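Local structure of glutamine cyclotransferase (Zymomonas mobilis, 3NOL) at residues I140-T145 and N175-V180; P146-L151 and R160-T165. The protein catalyses the cyclisation of amino-terminal glutamine to pyroglutamate with release of ammonia, as a bacterial glutaminyl cyclase built on a beta-propeller. One frame throughout, in Å; residues are numbered along the deposited sequence.

Contact 1 of 2, residues I140-T145 and N175-V180; sequences IMSDGT and NELEWV. With CA (calcium ion), chain B; SO4 (sulfate ion), chain D.
Ile140 packs against Leu177 and Trp179, and Ser142 against Leu177, where two neighbouring blades of the beta-propeller meet, strand 139-141 in one and strand 177-180 in the next. The touching parts run in nearly opposite directions, 160° apart, yet no backbone-to-backbone hydrogen bond joins them; side chains meet side chains or the other backbone. Leu177 sits at the middle: its CD1 branch reaches the carbonyl O of Ile140 at 3.5 Å and lies close to the backbone N of Ser142, while its side chain crosses that of Ile140 at about a right angle. Further along, CD1 of Ile140 comes obliquely to the six-membered part of the Trp179 indole, 3.7 Å from CE3. With CG anti to the backbone N (chi1 -176°), Trp179 brings its benzo ring, at CE3 and CZ3, to the isoleucine and its pyrrole N-H to the other side, where NE1 donates to O3 of a sulfate at 3.0 Å; Lys234 also binds this ion, which probably came from the crystallisation liquor. An alanine in place of Trp179 would probably leave the end of Ile140 without its aromatic partner and deprive the sulfate of its indole donor. Segment 175-180 also supplies ligands to the calcium site near the centre of the propeller. Both carboxylate oxygens of Glu176 grip the ion, joined by the carbonyl O of Leu177 at 2.4 Å and by one oxygen of Glu178, OE2; a water and the residues Phe48 and Ile230 complete the site. Leu177 thus binds metal through its backbone while its side chain fills the blade interface. At the other end of the contact, the Ser142 hydroxyl donates to the carbonyl O of Asn175, OG to O 2.7 Å, approaching 29° out of the carbonyl plane.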
ATOM      1  N   ILE A 140       1.440   7.077   8.353  1.00  6.53           N
ATOM      2  CA  ILE A 140       2.832   6.792   8.071  1.00  6.47           C
ATOM      3  C   ILE A 140       2.962   6.783   6.558  1.00  6.37           C
ATOM      4  O   ILE A 140       2.238   6.041   5.878  1.00  4.98           O
ATOM      5  CB  ILE A 140       3.264   5.433   8.636  1.00  6.34           C
ATOM      6  CG1 ILE A 140       2.994   5.339  10.150  1.00  6.45           C
ATOM      7  CG2 ILE A 140       4.746   5.172   8.283  1.00  5.60           C
ATOM      8  CD1 ILE A 140       3.049   3.906  10.628  1.00  7.02           C
ATOM      9  N   MET A 141       3.838   7.638   6.040  1.00  6.67           N
ATOM     10  CA  MET A 141       3.990   7.804   4.607  1.00  7.58           C
ATOM     11  C   MET A 141       5.420   7.529   4.112  1.00  6.61           C
ATOM     12  O   MET A 141       6.403   7.951   4.743  1.00  6.77           O
ATOM     13  CB  MET A 141       3.524   9.201   4.167  1.00  8.39           C
ATOM     14  CG  MET A 141       4.414  10.361   4.506  1.00 10.78           C
ATOM     15  SD  MET A 141       3.700  11.929   3.885  1.00 11.84           S
ATOM     16  CE  MET A 141       3.953  11.838   2.124  1.00 13.33           C
ATOM     17  N   SER A 142       5.507   6.810   2.994  1.00  6.21           N
ATOM     18  CA  SER A 142       6.762   6.617   2.255  1.00  5.51           C
ATOM     19  C   SER A 142       6.755   7.547   1.026  1.00  6.34           C
ATOM     20  O   SER A 142       5.715   8.148   0.684  1.00  6.16           O
ATOM     21  CB  SER A 142       6.888   5.164   1.781  1.00  5.80           C
ATOM     22  OG  SER A 142       5.796   4.814   0.926  1.00  5.57           O
ATOM     23  N   ASP A 143       7.898   7.625   0.350  1.00  6.04           N
ATOM     24  CA  ASP A 143       8.063   8.529  -0.781  1.00  5.94           C
ATOM     25  C   ASP A 143       9.116   8.062  -1.791  1.00  4.80           C
ATOM     26  O   ASP A 143       9.620   8.869  -2.575  1.00  5.32           O
ATOM     27  CB  ASP A 143       8.391   9.959  -0.279  1.00  6.27           C
ATOM     28  CG  ASP A 143       9.738  10.050   0.440  1.00  7.30           C
ATOM     29  OD1 ASP A 143      10.471   9.040   0.491  1.00  7.41           O
ATOM     30  OD2 ASP A 143      10.060  11.146   0.950  1.00  8.28           O
ATOM     31  N   GLY A 144       9.482   6.785  -1.769  1.00  4.54           N
ATOM     32  CA  GLY A 144      10.424   6.248  -2.769  1.00  4.79           C
ATOM     33  C   GLY A 144      11.867   6.428  -2.307  1.00  4.88           C
ATOM     34  O   GLY A 144      12.787   5.955  -2.968  1.00  6.81           O
ATOM     35  N   THR A 145      12.047   7.153  -1.198  1.00  4.99           N
ATOM     36  CA  THR A 145      13.354   7.273  -0.549  1.00  5.74           C
ATOM     37  C   THR A 145      13.445   6.326   0.665  1.00  5.22           C
ATOM     38  O   THR A 145      12.485   5.624   0.972  1.00  6.29           O
ATOM     39  CB  THR A 145      13.644   8.727  -0.095  1.00  5.26           C
ATOM     40  OG1 THR A 145      12.946   8.994   1.125  1.00  5.78           O
ATOM     41  CG2 THR A 145      13.227   9.749  -1.193  1.00  7.27           C
ATOM     42  N   ASN A 175       7.658   1.861  -1.197  1.00  4.90           N
ATOM     43  CA  ASN A 175       6.441   2.230  -1.926  1.00  5.38           C
ATOM     44  C   ASN A 175       5.193   1.905  -1.078  1.00  4.86           C
ATOM     45  O   ASN A 175       5.115   2.398   0.053  1.00  5.32           O
ATOM     46  CB  ASN A 175       6.416   1.526  -3.289  1.00  6.12           C
ATOM     47  CG  ASN A 175       5.604   2.298  -4.336  1.00  7.22           C
ATOM     48  OD1 ASN A 175       4.860   3.244  -4.012  1.00  8.16           O
ATOM     49  ND2 ASN A 175       5.736   1.886  -5.599  1.00  6.25           N
ATOM     50  N   GLU A 176       4.244   1.086  -1.580  1.00  5.08           N
ATOM     51  CA  GLU A 176       3.003   0.817  -0.798  1.00  5.29           C
ATOM     52  C   GLU A 176       3.336   0.275   0.603  1.00  5.50           C
ATOM     53  O   GLU A 176       4.262  -0.530   0.765  1.00  5.56           O
ATOM     54  CB  GLU A 176       2.012  -0.099  -1.558  1.00  4.94           C
ATOM     55  CG  GLU A 176       0.570   0.369  -1.510  1.00  5.49           C
ATOM     56  CD  GLU A 176      -0.174  -0.038  -0.217  1.00  5.72           C
ATOM     57  OE1 GLU A 176       0.006  -1.189   0.256  1.00  4.36           O
ATOM     58  OE2 GLU A 176      -0.985   0.786   0.281  1.00  4.47           O
ATOM     59  N   LEU A 177       2.598   0.756   1.603  1.00  5.53           N
ATOM     60  CA  LEU A 177       2.868   0.403   3.004  1.00  4.51           C
ATOM     61  C   LEU A 177       1.669  -0.289   3.616  1.00  5.21           C
ATOM     62  O   LEU A 177       0.528  -0.064   3.174  1.00  4.35           O
ATOM     63  CB  LEU A 177       3.126   1.656   3.840  1.00  4.98           C
ATOM     64  CG  LEU A 177       4.285   2.575   3.451  1.00  4.24           C
ATOM     65  CD1 LEU A 177       4.413   3.690   4.497  1.00  7.19           C
ATOM     66  CD2 LEU A 177       5.558   1.733   3.350  1.00  6.74           C
ATOM     67  N   GLU A 178       1.938  -1.072   4.660  1.00  4.37           N
ATOM     68  CA  GLU A 178       0.865  -1.566   5.527  1.00  5.55           C
ATOM     69  C   GLU A 178       1.369  -1.816   6.948  1.00  6.24           C
ATOM     70  O   GLU A 178       2.382  -2.489   7.121  1.00  6.33           O
ATOM     71  CB  GLU A 178       0.243  -2.856   4.968  1.00  5.27           C
ATOM     72  CG  GLU A 178      -1.062  -3.205   5.695  1.00  7.00           C
ATOM     73  CD  GLU A 178      -2.194  -2.224   5.376  1.00  8.01           C
ATOM     74  OE1 GLU A 178      -3.139  -2.156   6.186  1.00 10.78           O
ATOM     75  OE2 GLU A 178      -2.154  -1.523   4.317  1.00  6.69           O
ATOM     76  N   TRP A 179       0.665  -1.269   7.944  1.00  6.47           N
ATOM     77  CA  TRP A 179       0.947  -1.596   9.357  1.00  7.27           C
ATOM     78  C   TRP A 179       0.385  -2.982   9.640  1.00  7.55           C
ATOM     79  O   TRP A 179      -0.821  -3.224   9.479  1.00  7.80           O
ATOM     80  CB  TRP A 179       0.245  -0.580  10.245  1.00  7.17           C
ATOM     81  CG  TRP A 179       0.529  -0.754  11.684  1.00  7.64           C
ATOM     82  CD1 TRP A 179      -0.273  -1.368  12.615  1.00  8.82           C
ATOM     83  CD2 TRP A 179       1.667  -0.261  12.394  1.00  8.31           C
ATOM     84  NE1 TRP A 179       0.319  -1.310  13.860  1.00  9.92           N
ATOM     85  CE2 TRP A 179       1.512  -0.640  13.756  1.00  7.32           C
ATOM     86  CE3 TRP A 179       2.818   0.435  12.013  1.00  7.00           C
ATOM     87  CZ2 TRP A 179       2.459  -0.313  14.745  1.00  9.16           C
ATOM     88  CZ3 TRP A 179       3.764   0.762  13.007  1.00  9.50           C
ATOM     89  CH2 TRP A 179       3.582   0.372  14.349  1.00  9.41           C
ATOM     90  N   VAL A 180       1.257  -3.910  10.018  1.00  7.68           N
ATOM     91  CA  VAL A 180       0.847  -5.278  10.274  1.00  7.69           C
ATOM     92  C   VAL A 180       1.390  -5.727  11.632  1.00  8.19           C
ATOM     93  O   VAL A 180       2.600  -5.947  11.790  1.00  8.02           O
ATOM     94  CB  VAL A 180       1.311  -6.234   9.127  1.00  7.75           C
ATOM     95  CG1 VAL A 180       0.878  -7.702   9.383  1.00  8.37           C
ATOM     96  CG2 VAL A 180       0.817  -5.751   7.754  1.00  7.39           C
TER
HETATM   97 CA    CA B 263      -1.538  -0.754   2.214  1.00  5.77          CA
HETATM   98  S   SO4 D 264      -1.213  -3.331  16.270  1.00 30.66           S
HETATM   99  O1  SO4 D 264      -2.236  -3.955  17.112  1.00 31.46           O
HETATM  100  O2  SO4 D 264      -1.028  -4.107  15.049  1.00 30.36           O
HETATM  101  O3  SO4 D 264      -1.659  -1.976  15.949  1.00 28.92           O
HETATM  102  O4  SO4 D 264       0.067  -3.275  16.988  1.00 30.25           O
HETATM  103  O   HOH W   1      -2.454   1.266   3.115  1.00  6.17           O

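Contact 2 of 2, residues P146-L151 and R160-T165; sequences PVLRFL and RTITVT
Phe150 and Arg160 form one hydrogen-bonded pair and Leu148 and Ile162 another in this antiparallel hairpin, whose strands 147-151 and 160-163 have axes 4.7 Å apart at closest approach. Val164 N to Pro146 O, 2.7 Å, continues the pairing past the strands, whereas Arg160 N to Phe150 O is weak. The Arg160 guanidinium lies over one face of the Phe150 ring in a cation-pi stack, with planes 28° apart and NH2 of Arg160 3.4 Å from CZ of Phe150. Bends at chi2 and chi3 lay the guanidinium over the ring, and NH2 is held further by the carbonyl O of Pro199. Ile162 meets the same ring at its edge, CD1 to CE2 3.8 Å, while CD1 of Leu148 rests on CG2 of Val164. On the opposite face of the sheet Val147 and Thr161 are tightly packed: CG1 of Val147 and CG2 of Thr161 are 3.3 Å apart. Arg149, on that face too, turns its guanidinium away to Asp143 and the carbonyl O of Asp126. Within the propeller blade, strand 147-151 has strand 139-141 on its other flank, where Phe150 touches Ile140; Leu174 of strand 174-175 packs on Leu148 and Val164.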
ATOM      1  N   PRO A 146      14.596   6.289   1.360  1.00  5.35           N
ATOM      2  CA  PRO A 146      14.645   5.524   2.633  1.00  5.64           C
ATOM      3  C   PRO A 146      13.855   6.131   3.799  1.00  6.11           C
ATOM      4  O   PRO A 146      13.754   5.514   4.869  1.00  6.32           O
ATOM      5  CB  PRO A 146      16.145   5.525   2.994  1.00  6.16           C
ATOM      6  CG  PRO A 146      16.843   5.772   1.704  1.00  6.02           C
ATOM      7  CD  PRO A 146      15.936   6.794   1.004  1.00  5.42           C
ATOM      8  N   VAL A 147      13.330   7.331   3.598  1.00  6.35           N
ATOM      9  CA  VAL A 147      12.783   8.108   4.726  1.00  6.55           C
ATOM     10  C   VAL A 147      11.275   7.872   4.857  1.00  7.14           C
ATOM     11  O   VAL A 147      10.528   8.052   3.871  1.00  7.25           O
ATOM     12  CB  VAL A 147      13.063   9.601   4.563  1.00  7.06           C
ATOM     13  CG1 VAL A 147      12.437  10.386   5.741  1.00  5.95           C
ATOM     14  CG2 VAL A 147      14.564   9.876   4.473  1.00  6.74           C
ATOM     15  N   LEU A 148      10.846   7.466   6.055  1.00  6.19           N
ATOM     16  CA  LEU A 148       9.415   7.392   6.399  1.00  6.68           C
ATOM     17  C   LEU A 148       9.039   8.540   7.346  1.00  7.04           C
ATOM     18  O   LEU A 148       9.816   8.901   8.240  1.00  6.59           O
ATOM     19  CB  LEU A 148       9.076   6.060   7.087  1.00  7.27           C
ATOM     20  CG  LEU A 148       9.257   4.754   6.299  1.00  7.50           C
ATOM     21  CD1 LEU A 148       8.926   3.532   7.188  1.00  7.33           C
ATOM     22  CD2 LEU A 148       8.345   4.792   5.056  1.00  7.30           C
ATOM     23  N   ARG A 149       7.843   9.086   7.161  1.00  7.25           N
ATOM     24  CA  ARG A 149       7.349  10.179   7.994  1.00  7.15           C
ATOM     25  C   ARG A 149       6.084   9.758   8.699  1.00  7.72           C
ATOM     26  O   ARG A 149       5.169   9.189   8.064  1.00  7.48           O
ATOM     27  CB  ARG A 149       7.056  11.405   7.140  1.00  7.26           C
ATOM     28  CG  ARG A 149       8.295  12.112   6.675  1.00  9.78           C
ATOM     29  CD  ARG A 149       7.911  13.154   5.629  1.00 10.54           C
ATOM     30  NE  ARG A 149       7.942  12.631   4.261  1.00 13.04           N
ATOM     31  CZ  ARG A 149       7.504  13.293   3.187  1.00 11.41           C
ATOM     32  NH1 ARG A 149       7.621  12.750   1.985  1.00 10.65           N
ATOM     33  NH2 ARG A 149       6.954  14.503   3.316  1.00 11.28           N
ATOM     34  N   PHE A 150       6.051  10.034   9.999  1.00  6.80           N
ATOM     35  CA  PHE A 150       4.877   9.790  10.833  1.00  6.86           C
ATOM     36  C   PHE A 150       4.150  11.111  10.959  1.00  7.52           C
ATOM     37  O   PHE A 150       4.715  12.065  11.525  1.00  7.51           O
ATOM     38  CB  PHE A 150       5.286   9.303  12.225  1.00  7.67           C
ATOM     39  CG  PHE A 150       5.913   7.939  12.242  1.00  7.52           C
ATOM     40  CD1 PHE A 150       5.209   6.844  12.768  1.00  8.52           C
ATOM     41  CD2 PHE A 150       7.211   7.741  11.757  1.00  8.79           C
ATOM     42  CE1 PHE A 150       5.792   5.567  12.806  1.00 10.73           C
ATOM     43  CE2 PHE A 150       7.796   6.470  11.770  1.00 10.03           C
ATOM     44  CZ  PHE A 150       7.098   5.379  12.301  1.00  8.78           C
ATOM     45  N   LEU A 151       2.915  11.156  10.457  1.00  7.57           N
ATOM     46  CA  LEU A 151       2.109  12.374  10.482  1.00  8.56           C
ATOM     47  C   LEU A 151       1.161  12.420  11.669  1.00  8.12           C
ATOM     48  O   LEU A 151       0.502  11.419  11.979  1.00  8.00           O
ATOM     49  CB  LEU A 151       1.301  12.533   9.190  1.00  8.68           C
ATOM     50  CG  LEU A 151       2.006  12.400   7.820  1.00  9.57           C
ATOM     51  CD1 LEU A 151       1.034  12.683   6.662  1.00 10.66           C
ATOM     52  CD2 LEU A 151       3.254  13.266   7.688  1.00 12.25           C
ATOM     53  N   ARG A 160       7.491  12.737  13.509  1.00 10.35           N
ATOM     54  CA  ARG A 160       8.669  11.852  13.596  1.00 11.00           C
ATOM     55  C   ARG A 160       9.119  11.476  12.182  1.00 10.25           C
ATOM     56  O   ARG A 160       8.300  11.297  11.277  1.00  9.44           O
ATOM     57  CB  ARG A 160       8.397  10.567  14.376  1.00 11.59           C
ATOM     58  CG  ARG A 160       9.435  10.299  15.474  1.00 17.71           C
ATOM     59  CD  ARG A 160      10.119   8.909  15.462  1.00 21.30           C
ATOM     60  NE  ARG A 160       9.186   7.795  15.433  1.00 24.48           N
ATOM     61  CZ  ARG A 160       9.519   6.500  15.452  1.00 21.81           C
ATOM     62  NH1 ARG A 160      10.782   6.094  15.546  1.00 20.70           N
ATOM     63  NH2 ARG A 160       8.556   5.602  15.396  1.00 20.57           N
ATOM     64  N   THR A 161      10.419  11.358  12.000  1.00 10.30           N
ATOM     65  CA  THR A 161      10.977  11.028  10.693  1.00 10.12           C
ATOM     66  C   THR A 161      12.072  10.012  10.947  1.00 10.43           C
ATOM     67  O   THR A 161      12.953  10.235  11.811  1.00 10.84           O
ATOM     68  CB  THR A 161      11.526  12.304  10.005  1.00 10.37           C
ATOM     69  OG1 THR A 161      10.477  13.276   9.874  1.00 11.38           O
ATOM     70  CG2 THR A 161      12.110  12.010   8.642  1.00 12.07           C
ATOM     71  N   ILE A 162      12.014   8.885  10.232  1.00  9.28           N
ATOM     72  CA  ILE A 162      13.027   7.832  10.398  1.00  9.28           C
ATOM     73  C   ILE A 162      13.607   7.427   9.044  1.00  9.10           C
ATOM     74  O   ILE A 162      12.954   7.587   8.016  1.00  9.57           O
ATOM     75  CB  ILE A 162      12.481   6.583  11.153  1.00  9.87           C
ATOM     76  CG1 ILE A 162      11.429   5.838  10.314  1.00  9.31           C
ATOM     77  CG2 ILE A 162      11.969   6.996  12.560  1.00  9.81           C
ATOM     78  CD1 ILE A 162      10.900   4.514  10.939  1.00 11.78           C
ATOM     79  N   THR A 163      14.833   6.905   9.074  1.00  8.07           N
ATOM     80  CA  THR A 163      15.520   6.466   7.873  1.00  7.13           C
ATOM     81  C   THR A 163      15.607   4.950   7.932  1.00  7.48           C
ATOM     82  O   THR A 163      16.107   4.373   8.920  1.00  8.46           O
ATOM     83  CB  THR A 163      16.923   7.113   7.748  1.00  7.27           C
ATOM     84  OG1 THR A 163      16.786   8.549   7.704  1.00  6.65           O
ATOM     85  CG2 THR A 163      17.631   6.659   6.475  1.00  7.68           C
ATOM     86  N   VAL A 164      15.121   4.311   6.877  1.00  7.22           N
ATOM     87  CA  VAL A 164      15.053   2.848   6.851  1.00  7.11           C
ATOM     88  C   VAL A 164      16.366   2.255   6.363  1.00  7.20           C
ATOM     89  O   VAL A 164      16.933   2.723   5.368  1.00  6.08           O
ATOM     90  CB  VAL A 164      13.839   2.322   6.030  1.00  7.44           C
ATOM     91  CG1 VAL A 164      13.842   0.800   5.984  1.00  7.46           C
ATOM     92  CG2 VAL A 164      12.519   2.857   6.637  1.00  7.29           C
ATOM     93  N   THR A 165      16.824   1.224   7.073  1.00  6.94           N
ATOM     94  CA  THR A 165      18.098   0.574   6.746  1.00  8.17           C
ATOM     95  C   THR A 165      17.955  -0.944   6.715  1.00  8.40           C
ATOM     96  O   THR A 165      17.170  -1.519   7.480  1.00  7.98           O
ATOM     97  CB  THR A 165      19.250   0.976   7.710  1.00  8.73           C
ATOM     98  OG1 THR A 165      18.959   0.531   9.046  1.00  8.58           O
ATOM     99  CG2 THR A 165      19.512   2.518   7.683  1.00  8.07           C
TER

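The two contacts have centres 9 Å apart and meet through the adjacent strands 139-141 and 147-151 of one blade sheet. Along the chain, 140-145 leads directly into 146-151; then come 160-165 and finally 175-180, so both halves of contact 2 fall between those of contact 1. Met141 N probably bonds to Arg149 O, and Ser142 packs on Leu148. Contact 2 pairs the third and fourth strands of the blade, its centre about 16 Å from that of the chain, whereas the centre of contact 1 lies about 7 Å from it and joins the blade to the next one and its calcium ligands. Together they connect the propeller's periphery with its metal-bound core.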